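Long-range contacts in galactose mutarotase related enzyme (Lactobacillus acidophilus, PDB 3DCD), which is of unknown function but belongs to the aldose 1-epimerase (galactose mutarotase) family and may bind carbohydrate and act as an isomerase: residues I172-W181 with W256-A264; L205-V216 with N228-I239. All coordinates share one frame; numbering follows the deposited sequence.

Contact 1 of 2, residues I172-W181 with W256-A264; sequences IPLKDASLDW and WGIADRDDA
The guanidinium of R261 lies flat on the indole of W181, a cation-pi stack with the planes only 7° apart and CZ 3.7 Å from the centroid of the five-membered ring. R261 illustrates how a side chain that leaves its backbone away from a partner can still return to it. From CB, CG touches both L179 CD1 and W181 CE3; CD continues past CE3; NE then stands over CD2, NH1 over the benzene half near CE2, and NH2 over the pyrrole half, 3.5 Å from W181 CD1. The bend at chi3, 63°, folds the chain back so that the group covers the ring face. Y272 completes the cluster, meeting R261 by a cation-pi contact and W181 edge-to-face, while a weak salt bridge joins R261 NE to D263.

Beneath this stack the backbones form a single bridge centred on L179 and R261. L179 N donates to D260 O at 2.8 Å, and D262 N returns a bond to L179 O at 2.9 Å. The L179 side chain continues inward: its CD1 sits 3.6 Å from I258 CD1, and that same methyl meets I172 CD1 tip to tip at 3.8 Å. The type I' turn K175-S178 links strands 174-175 and 178-179, and the latter meets the irregular segment after strand 249-256.

At the outer side two waters each donate to both D180 OD1 and D262 OD2. D180 OD2 turns to N183 and, weakly, to K175. The waters, and K175 beside D180, probably ease the repulsion between the two acids. The outer edge of strand 178-179 is met by two backbone bonds, the L179-I258-I172 methyl cluster and a guanidinium on an aromatic face.

Contact 2 of 2, residues L205-V216 with N228-I239; sequences LIYELRGNDNKV and NVWTRDAPFVGI
L209 lays its isobutyl group across V237, with CD1 3.7 Å from V237 CB, and crosses T231 at about a right angle, CD1 lying 3.6 Å from OG1. With CG beside the backbone N (chi1 -62°), CD1 is carried to both partners where the strand pairs diverge. M163 touches both L209 and V237. V216 CG2 approaches V237 CG2 at 4.4 Å, joining the two strand pairs through side chains, consistent with the beta-sandwich of galactose mutarotase-like proteins.

Each pair is antiparallel. Y207 N donates to V237 O at 3.0 Å, whereas L209 N reaches P235 O at 2.8 Å from 51° above the carbonyl plane, where the ladder runs out into the turn T231-A234. In the other pair V216 and V229 exchange two bonds. On the face shared with V237, I239 CG1 meets the edge of the Y207 ring at CE2, 4.0 Å away.

Where the strand pairs end, a water donates to G211 O and A234 O; another donates to N212 O and N214 O and accepts from R232 N. Backbone bonds therefore hold the strands, apolar side chains join the two sheets, and water supplements the few direct bonds where the strands end.

Contact 2 is the more buried and lies about 11 Å from the centre of the chain, where regular antiparallel pairing within two sheets is backed by aliphatic packing. Contact 1, about 17 Å out and partly buried, ties a short strand of a small sheet to an irregular segment, using charge, an aromatic stack and water besides its brief bridge. Their centres are about 17 Å apart, yet they touch: I172 N probably bonds to I206 O, attaching the small sheet to strand 205-208, and W256 NE1 probably bonds to D233 OD1. Strand 236-240 also pairs with 249-256, the strand running into the second segment of contact 1.

Contact 1 of 2, residues I172-W181 with W256-A264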
loop_
_atom_site.group_PDB
_atom_site.type_symbol
_atom_site.label_atom_id
_atom_site.label_comp_id
_atom_site.label_asym_id
_atom_site.label_seq_id
_atom_site.Cartn_x
_atom_site.Cartn_y
_atom_site.Cartn_z
ATOM N N ILE A 172 -8.773 -6.053 12.678
ATOM C CA ILE A 172 -8.469 -5.062 13.702
ATOM C C ILE A 172 -9.224 -3.785 13.380
ATOM O O ILE A 172 -8.851 -3.083 12.431
ATOM C CB ILE A 172 -6.962 -4.739 13.780
ATOM C CG1 ILE A 172 -6.123 -6.035 13.825
ATOM C CG2 ILE A 172 -6.670 -3.797 15.004
ATOM C CD1 ILE A 172 -4.607 -5.816 13.685
ATOM N N PRO A 173 -10.272 -3.464 14.161
ATOM C CA PRO A 173 -11.030 -2.279 13.776
ATOM C C PRO A 173 -10.287 -0.994 14.121
ATOM O O PRO A 173 -9.483 -0.970 15.067
ATOM C CB PRO A 173 -12.335 -2.386 14.596
ATOM C CG PRO A 173 -12.220 -3.585 15.434
ATOM C CD PRO A 173 -10.806 -4.096 15.377
ATOM N N LEU A 174 -10.550 0.062 13.353
ATOM C CA LEU A 174 -9.980 1.378 13.648
ATOM C C LEU A 174 -10.997 2.238 14.373
ATOM O O LEU A 174 -12.176 2.217 14.034
ATOM C CB LEU A 174 -9.551 2.091 12.360
ATOM C CG LEU A 174 -8.241 1.701 11.685
ATOM C CD1 LEU A 174 -8.245 2.153 10.236
ATOM C CD2 LEU A 174 -7.051 2.293 12.420
ATOM N N LYS A 175 -10.542 2.979 15.382
ATOM C CA LYS A 175 -11.375 3.964 16.080
ATOM C C LYS A 175 -10.496 5.202 16.293
ATOM O O LYS A 175 -9.443 5.126 16.932
ATOM C CB LYS A 175 -11.890 3.391 17.409
ATOM C CG LYS A 175 -13.139 4.084 17.984
ATOM C CD LYS A 175 -13.559 3.479 19.339
ATOM C CE LYS A 175 -14.645 2.382 19.190
ATOM N NZ LYS A 175 -14.839 1.506 20.423
ATOM N N ASP A 176 -10.902 6.329 15.706
ATOM C CA ASP A 176 -10.119 7.581 15.787
ATOM C C ASP A 176 -8.672 7.406 15.311
ATOM O O ASP A 176 -7.730 7.923 15.924
ATOM C CB ASP A 176 -10.178 8.170 17.204
ATOM C CG ASP A 176 -11.604 8.514 17.633
ATOM O OD1 ASP A 176 -12.325 9.159 16.829
ATOM O OD2 ASP A 176 -11.999 8.146 18.772
ATOM N N ALA A 177 -8.525 6.652 14.219
ATOM C CA ALA A 177 -7.259 6.420 13.538
ATOM C C ALA A 177 -6.234 5.590 14.328
ATOM O O ALA A 177 -5.089 5.421 13.877
ATOM C CB ALA A 177 -6.649 7.757 13.024
ATOM N N SER A 178 -6.661 5.071 15.489
ATOM C CA SER A 178 -5.857 4.133 16.267
ATOM C C SER A 178 -6.497 2.757 16.239
ATOM O O SER A 178 -7.709 2.635 15.993
ATOM C CB SER A 178 -5.720 4.596 17.706
ATOM O OG SER A 178 -4.895 5.758 17.757
ATOM N N LEU A 179 -5.694 1.723 16.485
ATOM C CA LEU A 179 -6.237 0.345 16.575
ATOM C C LEU A 179 -7.104 0.150 17.831
ATOM O O LEU A 179 -6.631 0.293 18.973
ATOM C CB LEU A 179 -5.127 -0.722 16.502
ATOM C CG LEU A 179 -4.025 -0.627 15.425
ATOM C CD1 LEU A 179 -3.099 -1.846 15.498
ATOM C CD2 LEU A 179 -4.614 -0.509 14.018
ATOM N N ASP A 180 -8.372 -0.175 17.606
ATOM C CA ASP A 180 -9.327 -0.488 18.650
ATOM C C ASP A 180 -9.052 -1.945 19.079
ATOM O O ASP A 180 -9.831 -2.879 18.813
ATOM C CB ASP A 180 -10.749 -0.270 18.107
ATOM C CG ASP A 180 -11.823 -0.455 19.143
ATOM O OD1 ASP A 180 -11.536 -0.406 20.358
ATOM O OD2 ASP A 180 -12.977 -0.654 18.726
ATOM N N TRP A 181 -7.916 -2.120 19.745
ATOM C CA TRP A 181 -7.323 -3.431 19.940
ATOM C C TRP A 181 -8.282 -4.453 20.544
ATOM O O TRP A 181 -8.357 -5.592 20.072
ATOM C CB TRP A 181 -6.037 -3.344 20.774
ATOM C CG TRP A 181 -5.306 -4.649 20.723
ATOM C CD1 TRP A 181 -5.336 -5.639 21.660
ATOM C CD2 TRP A 181 -4.500 -5.133 19.641
ATOM N NE1 TRP A 181 -4.591 -6.719 21.228
ATOM C CE2 TRP A 181 -4.051 -6.421 19.999
ATOM C CE3 TRP A 181 -4.097 -4.592 18.409
ATOM C CZ2 TRP A 181 -3.218 -7.179 19.173
ATOM C CZ3 TRP A 181 -3.271 -5.345 17.590
ATOM C CH2 TRP A 181 -2.845 -6.630 17.974
ATOM N N TRP A 256 3.772 -3.824 6.224
ATOM C CA TRP A 256 4.789 -4.342 7.127
ATOM C C TRP A 256 4.966 -3.279 8.240
ATOM O O TRP A 256 6.038 -2.710 8.427
ATOM C CB TRP A 256 6.098 -4.559 6.362
ATOM C CG TRP A 256 6.008 -5.692 5.377
ATOM C CD1 TRP A 256 6.390 -6.990 5.583
ATOM C CD2 TRP A 256 5.468 -5.636 4.040
ATOM N NE1 TRP A 256 6.127 -7.752 4.460
ATOM C CE2 TRP A 256 5.556 -6.943 3.500
ATOM C CE3 TRP A 256 4.909 -4.606 3.252
ATOM C CZ2 TRP A 256 5.113 -7.254 2.191
ATOM C CZ3 TRP A 256 4.470 -4.911 1.963
ATOM C CH2 TRP A 256 4.566 -6.224 1.444
ATOM N N GLY A 257 3.864 -2.987 8.931
ATOM C CA GLY A 257 3.815 -1.892 9.896
ATOM C C GLY A 257 2.350 -1.605 10.121
ATOM O O GLY A 257 1.523 -2.064 9.352
ATOM N N ILE A 258 2.020 -0.851 11.171
ATOM C CA ILE A 258 0.616 -0.569 11.443
ATOM C C ILE A 258 0.447 0.680 12.303
ATOM O O ILE A 258 1.388 1.122 12.977
ATOM C CB ILE A 258 -0.077 -1.824 12.065
ATOM C CG1 ILE A 258 -1.613 -1.737 12.007
ATOM C CG2 ILE A 258 0.457 -2.151 13.455
ATOM C CD1 ILE A 258 -2.293 -3.117 12.239
ATOM N N ALA A 259 -0.746 1.266 12.259
ATOM C CA ALA A 259 -1.059 2.435 13.075
ATOM C C ALA A 259 -0.826 2.159 14.572
ATOM O O ALA A 259 -0.836 1.001 15.004
ATOM C CB ALA A 259 -2.497 2.813 12.856
ATOM N N ASP A 260 -0.658 3.220 15.359
ATOM C CA ASP A 260 -0.651 3.107 16.824
ATOM C C ASP A 260 -1.906 2.378 17.327
ATOM O O ASP A 260 -3.005 2.570 16.806
ATOM C CB ASP A 260 -0.614 4.499 17.487
ATOM C CG ASP A 260 0.803 4.976 17.834
ATOM O OD1 ASP A 260 1.803 4.264 17.577
ATOM O OD2 ASP A 260 0.912 6.092 18.389
ATOM N N ARG A 261 -1.721 1.531 18.333
ATOM C CA ARG A 261 -2.824 1.016 19.124
ATOM C C ARG A 261 -3.410 2.106 19.982
ATOM O O ARG A 261 -2.704 3.065 20.352
ATOM C CB ARG A 261 -2.323 -0.102 20.029
ATOM C CG ARG A 261 -2.032 -1.353 19.228
ATOM C CD ARG A 261 -1.180 -2.318 19.990
ATOM N NE ARG A 261 -1.824 -2.806 21.201
ATOM C CZ ARG A 261 -1.611 -4.026 21.698
ATOM N NH1 ARG A 261 -0.788 -4.871 21.076
ATOM N NH2 ARG A 261 -2.231 -4.399 22.807
ATOM N N ASP A 262 -4.685 1.948 20.336
ATOM C CA ASP A 262 -5.343 2.921 21.193
ATOM C C ASP A 262 -4.563 3.150 22.494
ATOM O O ASP A 262 -4.538 4.267 23.012
ATOM C CB ASP A 262 -6.822 2.575 21.462
ATOM C CG ASP A 262 -7.052 1.133 21.960
ATOM O OD1 ASP A 262 -6.094 0.325 22.123
ATOM O OD2 ASP A 262 -8.244 0.806 22.195
ATOM N N ASP A 263 -3.888 2.108 22.981
ATOM C CA ASP A 263 -3.109 2.197 24.226
ATOM C C ASP A 263 -1.576 2.341 24.058
ATOM O O ASP A 263 -0.826 2.063 24.989
ATOM C CB ASP A 263 -3.428 0.981 25.115
ATOM C CG ASP A 263 -3.145 -0.337 24.430
ATOM O OD1 ASP A 263 -2.471 -0.372 23.375
ATOM O OD2 ASP A 263 -3.601 -1.375 24.944
ATOM N N ALA A 264 -1.100 2.742 22.882
ATOM C CA ALA A 264 0.346 2.887 22.683
ATOM C C ALA A 264 0.931 3.903 23.670
ATOM O O ALA A 264 0.298 4.935 23.937
ATOM C CB ALA A 264 0.640 3.312 21.247
HETATM O O HOH W 1 -10.012 2.308 20.914
HETATM O O HOH W 2 -9.368 -1.479 22.579
#

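Contact 2 of 2, residues L205-V216 with N228-I239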
loop_
_atom_site.group_PDB
_atom_site.type_symbol
_atom_site.label_atom_id
_atom_site.label_comp_id
_atom_site.label_asym_id
_atom_site.label_seq_id
_atom_site.Cartn_x
_atom_site.Cartn_y
_atom_site.Cartn_z
ATOM N N LEU A 205 -10.612 -1.564 6.543
ATOM C CA LEU A 205 -10.759 -2.922 7.053
ATOM C C LEU A 205 -9.336 -3.483 7.152
ATOM O O LEU A 205 -8.629 -3.539 6.154
ATOM C CB LEU A 205 -11.621 -3.751 6.090
ATOM C CG LEU A 205 -12.976 -3.140 5.715
ATOM C CD1 LEU A 205 -13.696 -3.981 4.627
ATOM C CD2 LEU A 205 -13.849 -2.993 6.957
ATOM N N ILE A 206 -8.913 -3.878 8.357
ATOM C CA ILE A 206 -7.541 -4.322 8.565
ATOM C C ILE A 206 -7.543 -5.773 8.962
ATOM O O ILE A 206 -8.156 -6.118 9.976
ATOM C CB ILE A 206 -6.808 -3.486 9.676
ATOM C CG1 ILE A 206 -6.794 -1.996 9.306
ATOM C CG2 ILE A 206 -5.381 -4.026 9.903
ATOM C CD1 ILE A 206 -6.279 -1.062 10.420
ATOM N N TYR A 207 -6.859 -6.607 8.166
ATOM C CA TYR A 207 -6.818 -8.049 8.417
ATOM C C TYR A 207 -5.417 -8.526 8.764
ATOM O O TYR A 207 -4.436 -8.140 8.128
ATOM C CB TYR A 207 -7.401 -8.841 7.234
ATOM C CG TYR A 207 -8.827 -8.437 6.903
ATOM C CD1 TYR A 207 -9.890 -8.827 7.715
ATOM C CD2 TYR A 207 -9.101 -7.624 5.793
ATOM C CE1 TYR A 207 -11.192 -8.439 7.418
ATOM C CE2 TYR A 207 -10.397 -7.227 5.492
ATOM C CZ TYR A 207 -11.436 -7.656 6.294
ATOM O OH TYR A 207 -12.716 -7.263 5.990
ATOM N N GLU A 208 -5.343 -9.334 9.820
ATOM C CA GLU A 208 -4.117 -9.983 10.227
ATOM C C GLU A 208 -3.871 -11.127 9.258
ATOM O O GLU A 208 -4.739 -11.982 9.081
ATOM C CB GLU A 208 -4.262 -10.505 11.663
ATOM C CG GLU A 208 -4.290 -9.363 12.711
ATOM C CD GLU A 208 -4.347 -9.855 14.149
ATOM O OE1 GLU A 208 -4.473 -11.089 14.373
ATOM O OE2 GLU A 208 -4.270 -8.999 15.055
ATOM N N LEU A 209 -2.694 -11.120 8.631
ATOM C CA LEU A 209 -2.300 -12.149 7.673
ATOM C C LEU A 209 -1.276 -13.104 8.276
ATOM O O LEU A 209 -0.525 -12.726 9.181
ATOM C CB LEU A 209 -1.713 -11.505 6.418
ATOM C CG LEU A 209 -2.669 -10.592 5.643
ATOM C CD1 LEU A 209 -1.992 -9.993 4.427
ATOM C CD2 LEU A 209 -3.897 -11.376 5.207
ATOM N N ARG A 210 -1.277 -14.335 7.773
ATOM C CA ARG A 210 -0.364 -15.366 8.218
ATOM C C ARG A 210 0.212 -16.047 6.977
ATOM O O ARG A 210 -0.497 -16.182 5.964
ATOM C CB ARG A 210 -1.136 -16.382 9.071
ATOM C CG ARG A 210 -1.755 -15.798 10.352
ATOM C CD ARG A 210 -2.587 -16.853 11.102
ATOM N NE ARG A 210 -1.771 -18.027 11.432
ATOM C CZ ARG A 210 -0.887 -18.085 12.420
ATOM N NH1 ARG A 210 -0.711 -17.045 13.231
ATOM N NH2 ARG A 210 -0.194 -19.201 12.604
ATOM N N GLY A 211 1.472 -16.490 7.061
ATOM C CA GLY A 211 2.141 -17.195 5.963
ATOM C C GLY A 211 2.487 -16.272 4.802
ATOM O O GLY A 211 2.399 -15.045 4.927
ATOM N N ASN A 212 2.851 -16.844 3.657
ATOM C CA ASN A 212 3.228 -16.010 2.502
ATOM C C ASN A 212 2.484 -16.279 1.206
ATOM O O ASN A 212 2.949 -15.924 0.109
ATOM C CB ASN A 212 4.746 -16.035 2.275
ATOM C CG ASN A 212 5.333 -17.432 2.352
ATOM O OD1 ASN A 212 6.393 -17.634 2.965
ATOM N ND2 ASN A 212 4.648 -18.409 1.745
ATOM N N ASP A 213 1.316 -16.885 1.323
ATOM C CA ASP A 213 0.554 -17.273 0.140
ATOM C C ASP A 213 -0.707 -16.465 -0.008
ATOM O O ASP A 213 -1.596 -16.844 -0.772
ATOM C CB ASP A 213 0.242 -18.784 0.122
ATOM C CG ASP A 213 -0.500 -19.270 1.370
ATOM O OD1 ASP A 213 -0.645 -18.520 2.376
ATOM O OD2 ASP A 213 -0.931 -20.444 1.338
ATOM N N ASN A 214 -0.785 -15.343 0.707
ATOM C CA ASN A 214 -2.007 -14.560 0.698
ATOM C C ASN A 214 -2.158 -13.767 -0.583
ATOM O O ASN A 214 -1.202 -13.137 -1.084
ATOM C CB ASN A 214 -2.113 -13.639 1.916
ATOM C CG ASN A 214 -2.002 -14.405 3.213
ATOM O OD1 ASN A 214 -1.005 -14.295 3.933
ATOM N ND2 ASN A 214 -3.013 -15.193 3.511
ATOM N N LYS A 215 -3.368 -13.825 -1.112
ATOM C CA LYS A 215 -3.707 -13.074 -2.306
ATOM C C LYS A 215 -5.077 -12.462 -2.112
ATOM O O LYS A 215 -6.005 -13.135 -1.673
ATOM C CB LYS A 215 -3.710 -13.983 -3.536
ATOM C CG LYS A 215 -2.447 -14.817 -3.642
ATOM C CD LYS A 215 -2.625 -16.072 -4.516
ATOM C CE LYS A 215 -3.423 -17.236 -3.843
ATOM N NZ LYS A 215 -2.660 -18.060 -2.830
ATOM N N VAL A 216 -5.204 -11.192 -2.449
ATOM C CA VAL A 216 -6.493 -10.518 -2.403
ATOM C C VAL A 216 -6.940 -10.281 -3.860
ATOM O O VAL A 216 -6.203 -9.655 -4.627
ATOM C CB VAL A 216 -6.406 -9.169 -1.639
ATOM C CG1 VAL A 216 -7.794 -8.507 -1.549
ATOM C CG2 VAL A 216 -5.789 -9.365 -0.221
ATOM N N ASN A 228 -5.384 -8.720 -8.980
ATOM C CA ASN A 228 -4.915 -9.625 -7.936
ATOM C C ASN A 228 -3.692 -9.078 -7.221
ATOM O O ASN A 228 -2.745 -8.635 -7.879
ATOM C CB ASN A 228 -4.626 -10.980 -8.544
ATOM C CG ASN A 228 -4.794 -12.081 -7.558
ATOM O OD1 ASN A 228 -3.980 -12.248 -6.638
ATOM N ND2 ASN A 228 -5.870 -12.836 -7.714
ATOM N N VAL A 229 -3.727 -9.045 -5.881
ATOM C CA VAL A 229 -2.600 -8.541 -5.111
ATOM C C VAL A 229 -2.044 -9.676 -4.250
ATOM O O VAL A 229 -2.732 -10.180 -3.358
ATOM C CB VAL A 229 -2.992 -7.337 -4.205
ATOM C CG1 VAL A 229 -1.791 -6.835 -3.435
ATOM C CG2 VAL A 229 -3.560 -6.182 -5.059
ATOM N N TRP A 230 -0.807 -10.068 -4.539
ATOM C CA TRP A 230 -0.122 -11.102 -3.764
ATOM C C TRP A 230 0.705 -10.359 -2.704
ATOM O O TRP A 230 1.606 -9.566 -3.038
ATOM C CB TRP A 230 0.784 -11.919 -4.682
ATOM C CG TRP A 230 0.056 -12.491 -5.880
ATOM C CD1 TRP A 230 -0.486 -11.788 -6.941
ATOM C CD2 TRP A 230 -0.199 -13.870 -6.151
ATOM N NE1 TRP A 230 -1.076 -12.649 -7.832
ATOM C CE2 TRP A 230 -0.908 -13.934 -7.383
ATOM C CE3 TRP A 230 0.101 -15.062 -5.481
ATOM C CZ2 TRP A 230 -1.322 -15.145 -7.951
ATOM C CZ3 TRP A 230 -0.315 -16.274 -6.047
ATOM C CH2 TRP A 230 -1.014 -16.306 -7.274
ATOM N N THR A 231 0.399 -10.602 -1.430
ATOM C CA THR A 231 0.963 -9.784 -0.341
ATOM C C THR A 231 2.219 -10.398 0.258
ATOM O O THR A 231 2.762 -9.879 1.242
ATOM C CB THR A 231 -0.067 -9.564 0.776
ATOM O OG1 THR A 231 -0.531 -10.842 1.233
ATOM C CG2 THR A 231 -1.284 -8.736 0.258
ATOM N N ARG A 232 2.672 -11.509 -0.333
ATOM C CA ARG A 232 3.878 -12.199 0.125
ATOM C C ARG A 232 3.826 -12.361 1.656
ATOM O O ARG A 232 2.841 -12.891 2.185
ATOM C CB ARG A 232 5.123 -11.446 -0.359
ATOM C CG ARG A 232 5.161 -11.285 -1.898
ATOM C CD ARG A 232 6.509 -10.729 -2.378
ATOM N NE ARG A 232 6.415 -10.140 -3.715
ATOM C CZ ARG A 232 7.263 -9.229 -4.181
ATOM N NH1 ARG A 232 8.272 -8.806 -3.432
ATOM N NH2 ARG A 232 7.116 -8.742 -5.396
ATOM N N ASP A 233 4.844 -11.890 2.367
ATOM C CA ASP A 233 4.894 -12.090 3.811
ATOM C C ASP A 233 4.343 -10.926 4.638
ATOM O O ASP A 233 4.647 -10.815 5.837
ATOM C CB ASP A 233 6.319 -12.436 4.259
ATOM C CG ASP A 233 7.340 -11.326 3.957
ATOM O OD1 ASP A 233 7.018 -10.279 3.324
ATOM O OD2 ASP A 233 8.500 -11.516 4.371
ATOM N N ALA A 234 3.554 -10.038 4.024
ATOM C CA ALA A 234 2.978 -8.925 4.809
ATOM C C ALA A 234 2.188 -9.498 5.985
ATOM O O ALA A 234 1.388 -10.418 5.789
ATOM C CB ALA A 234 2.064 -8.051 3.938
ATOM N N PRO A 235 2.422 -8.989 7.208
ATOM C CA PRO A 235 1.620 -9.453 8.340
ATOM C C PRO A 235 0.211 -8.854 8.390
ATOM O O PRO A 235 -0.617 -9.324 9.173
ATOM C CB PRO A 235 2.437 -9.006 9.546
ATOM C CG PRO A 235 3.164 -7.788 9.074
ATOM C CD PRO A 235 3.452 -8.016 7.622
ATOM N N PHE A 236 -0.053 -7.829 7.573
ATOM C CA PHE A 236 -1.361 -7.161 7.561
ATOM C C PHE A 236 -1.703 -6.740 6.137
ATOM O O PHE A 236 -0.814 -6.470 5.319
ATOM C CB PHE A 236 -1.413 -5.863 8.406
ATOM C CG PHE A 236 -0.850 -5.977 9.810
ATOM C CD1 PHE A 236 -1.595 -6.564 10.835
ATOM C CD2 PHE A 236 0.398 -5.452 10.104
ATOM C CE1 PHE A 236 -1.076 -6.660 12.130
ATOM C CE2 PHE A 236 0.926 -5.541 11.380
ATOM C CZ PHE A 236 0.183 -6.153 12.408
ATOM N N VAL A 237 -2.998 -6.619 5.874
ATOM C CA VAL A 237 -3.451 -5.902 4.676
ATOM C C VAL A 237 -4.600 -4.973 5.064
ATOM O O VAL A 237 -5.492 -5.355 5.841
ATOM C CB VAL A 237 -3.848 -6.883 3.519
ATOM C CG1 VAL A 237 -5.046 -7.763 3.907
ATOM C CG2 VAL A 237 -4.174 -6.112 2.206
ATOM N N GLY A 238 -4.574 -3.747 4.557
ATOM C CA GLY A 238 -5.718 -2.856 4.751
ATOM C C GLY A 238 -6.512 -2.721 3.468
ATOM O O GLY A 238 -5.934 -2.632 2.380
ATOM N N ILE A 239 -7.836 -2.717 3.596
ATOM C CA ILE A 239 -8.742 -2.449 2.474
ATOM C C ILE A 239 -9.474 -1.152 2.812
ATOM O O ILE A 239 -10.059 -1.043 3.898
ATOM C CB ILE A 239 -9.817 -3.582 2.252
ATOM C CG1 ILE A 239 -9.246 -5.010 2.427
ATOM C CG2 ILE A 239 -10.527 -3.400 0.882
ATOM C CD1 ILE A 239 -8.143 -5.416 1.449
HETATM O O HOH W 3 1.661 -13.135 6.695
HETATM O O HOH W 4 1.659 -13.874 -2.021
#